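Local atomic coordinates of PHO85 cyclin-10 (Saccharomyces cerevisiae, PDB entry 4KRD), a protein that acts as the cyclin partner of the cyclin-dependent kinase PHO85, forming a glycogen synthase kinase that phosphorylates and negatively regulates GSY2. Residues H153-E156 with Y157-V161. Residues are numbered along the deposited sequence; the frame is centred on the assembly and turned at random. Where two conformers were deposited one is given.
Sequences HSHE and YFSKV
S154 meets Y157 and F158 where an extended stretch turns into helix 155-162 of the cyclin domain, and the i-to-i+4 bonds F158 N to S154 O, S159 N to H155 O and K160 N to E156 O wind its first turns. S154 is the N-cap. Its OG accepts from Y157 N at 3.0 Å, giving a first-turn amide the acceptor that no preceding turn can supply; a short hydroxyl suits this task, and chi1 of 62° sets OG between its own backbone N and carbonyl carbon, where it meets that amide. H153, just before the cap, lays its imidazole alongside the phenol of Y157, both pointing the same way. The rings meet obliquely, planes at 39°, with H153 ND1 3.5 Å from Y157 CD2. Each residue suits its place by joining a ring that packs on the other to a polar end that reaches a carbonyl: H153 NE2 bonds to that of C95 and Y157 OH to that of K94, joining this helix start to the end of helix 84-95. With an alanine in place of H153, the Y157 ring would probably lose its flat neighbour and the C95 carbonyl its imidazole donor. On the exposed side E156 and K160, one turn apart, lie side by side and point the same way; OE2 of E156 is 3.8 Å from NZ of K160, a long salt bridge, and a doubtful one because E156 was modelled in two conformers. S159 is buried, with K166 and L169 of helix 166-180 against it, and a small residue that can bond to its own helix suits that place. Its OG, set beside its own backbone N by chi1 of -63°, donates to H155 O at 2.7 Å, while S159 N reaches the same oxygen from the opposite face of the carbonyl plane.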
loop_
_atom_site.group_PDB
_atom_site.type_symbol
_atom_site.label_atom_id
_atom_site.label_comp_id
_atom_site.label_asym_id
_atom_site.label_seq_id
_atom_site.Cartn_x
_atom_site.Cartn_y
_atom_site.Cartn_z
ATOM N N HIS B 153 15.056 -4.939 7.352
ATOM C CA HIS B 153 16.340 -5.618 7.330
ATOM C C HIS B 153 16.561 -6.327 6.006
ATOM O O HIS B 153 15.611 -6.768 5.350
ATOM C CB HIS B 153 16.430 -6.614 8.489
ATOM C CG HIS B 153 16.382 -5.960 9.832
ATOM N ND1 HIS B 153 17.444 -5.244 10.347
ATOM C CD2 HIS B 153 15.393 -5.882 10.752
ATOM C CE1 HIS B 153 17.114 -4.764 11.532
ATOM N NE2 HIS B 153 15.876 -5.141 11.804
ATOM N N SER B 154 17.823 -6.439 5.615
ATOM C CA SER B 154 18.167 -7.113 4.374
ATOM C C SER B 154 17.741 -8.574 4.435
ATOM O O SER B 154 17.641 -9.161 5.514
ATOM C CB SER B 154 19.672 -7.026 4.119
ATOM O OG SER B 154 20.380 -7.678 5.159
ATOM N N HIS B 155 17.496 -9.157 3.270
ATOM C CA HIS B 155 17.135 -10.561 3.193
ATOM C C HIS B 155 18.242 -11.416 3.810
ATOM O O HIS B 155 17.975 -12.437 4.445
ATOM C CB HIS B 155 16.909 -10.954 1.736
ATOM C CG HIS B 155 15.989 -12.119 1.562
ATOM N ND1 HIS B 155 16.420 -13.345 1.106
ATOM C CD2 HIS B 155 14.662 -12.246 1.792
ATOM C CE1 HIS B 155 15.395 -14.175 1.050
ATOM N NE2 HIS B 155 14.316 -13.532 1.460
ATOM N N GLU B 156 19.486 -10.985 3.617
ATOM C CA GLU B 156 20.641 -11.679 4.173
ATOM C C GLU B 156 20.618 -11.644 5.700
ATOM O O GLU B 156 20.682 -12.680 6.353
ATOM C CB GLU B 156 21.932 -11.042 3.653
ATOM C CG GLU B 156 23.198 -11.808 3.999
ATOM C CD GLU B 156 24.401 -11.298 3.225
ATOM O OE1 GLU B 156 24.403 -10.104 2.868
ATOM O OE2 GLU B 156 25.337 -12.089 2.969
ATOM N N TYR B 157 20.524 -10.443 6.259
ATOM C CA TYR B 157 20.483 -10.272 7.702
ATOM C C TYR B 157 19.340 -11.040 8.377
ATOM O O TYR B 157 19.557 -11.755 9.368
ATOM C CB TYR B 157 20.391 -8.795 8.066
ATOM C CG TYR B 157 20.503 -8.563 9.550
ATOM C CD1 TYR B 157 21.712 -8.761 10.204
ATOM C CD2 TYR B 157 19.407 -8.158 10.302
ATOM C CE1 TYR B 157 21.829 -8.562 11.563
ATOM C CE2 TYR B 157 19.518 -7.950 11.668
ATOM C CZ TYR B 157 20.736 -8.154 12.291
ATOM O OH TYR B 157 20.875 -7.961 13.647
ATOM N N PHE B 158 18.122 -10.895 7.860
ATOM C CA PHE B 158 16.983 -11.618 8.452
ATOM C C PHE B 158 17.149 -13.147 8.404
ATOM O O PHE B 158 16.870 -13.844 9.383
ATOM C CB PHE B 158 15.652 -11.196 7.821
ATOM C CG PHE B 158 14.449 -11.575 8.649
ATOM C CD1 PHE B 158 14.041 -10.777 9.703
ATOM C CD2 PHE B 158 13.742 -12.743 8.387
ATOM C CE1 PHE B 158 12.939 -11.135 10.484
ATOM C CE2 PHE B 158 12.640 -13.102 9.160
ATOM C CZ PHE B 158 12.242 -12.301 10.213
ATOM N N SER B 159 17.589 -13.671 7.265
ATOM C CA SER B 159 17.879 -15.099 7.142
ATOM C C SER B 159 18.815 -15.598 8.251
ATOM O O SER B 159 18.521 -16.579 8.931
ATOM C CB SER B 159 18.515 -15.390 5.783
ATOM O OG SER B 159 17.625 -15.076 4.731
ATOM N N LYS B 160 19.938 -14.910 8.433
ATOM C CA LYS B 160 20.922 -15.303 9.443
ATOM C C LYS B 160 20.345 -15.237 10.845
ATOM O O LYS B 160 20.638 -16.086 11.684
ATOM C CB LYS B 160 22.165 -14.418 9.367
ATOM C CG LYS B 160 22.917 -14.507 8.053
ATOM C CD LYS B 160 24.080 -13.515 8.033
ATOM C CE LYS B 160 24.791 -13.501 6.686
ATOM N NZ LYS B 160 25.867 -12.468 6.668
ATOM N N VAL B 161 19.538 -14.218 11.111
ATOM C CA VAL B 161 18.886 -14.115 12.409
ATOM C C VAL B 161 18.011 -15.342 12.681
ATOM O O VAL B 161 18.015 -15.881 13.793
ATOM C CB VAL B 161 18.045 -12.832 12.520
ATOM C CG1 VAL B 161 17.129 -12.899 13.739
ATOM C CG2 VAL B 161 18.948 -11.617 12.589
#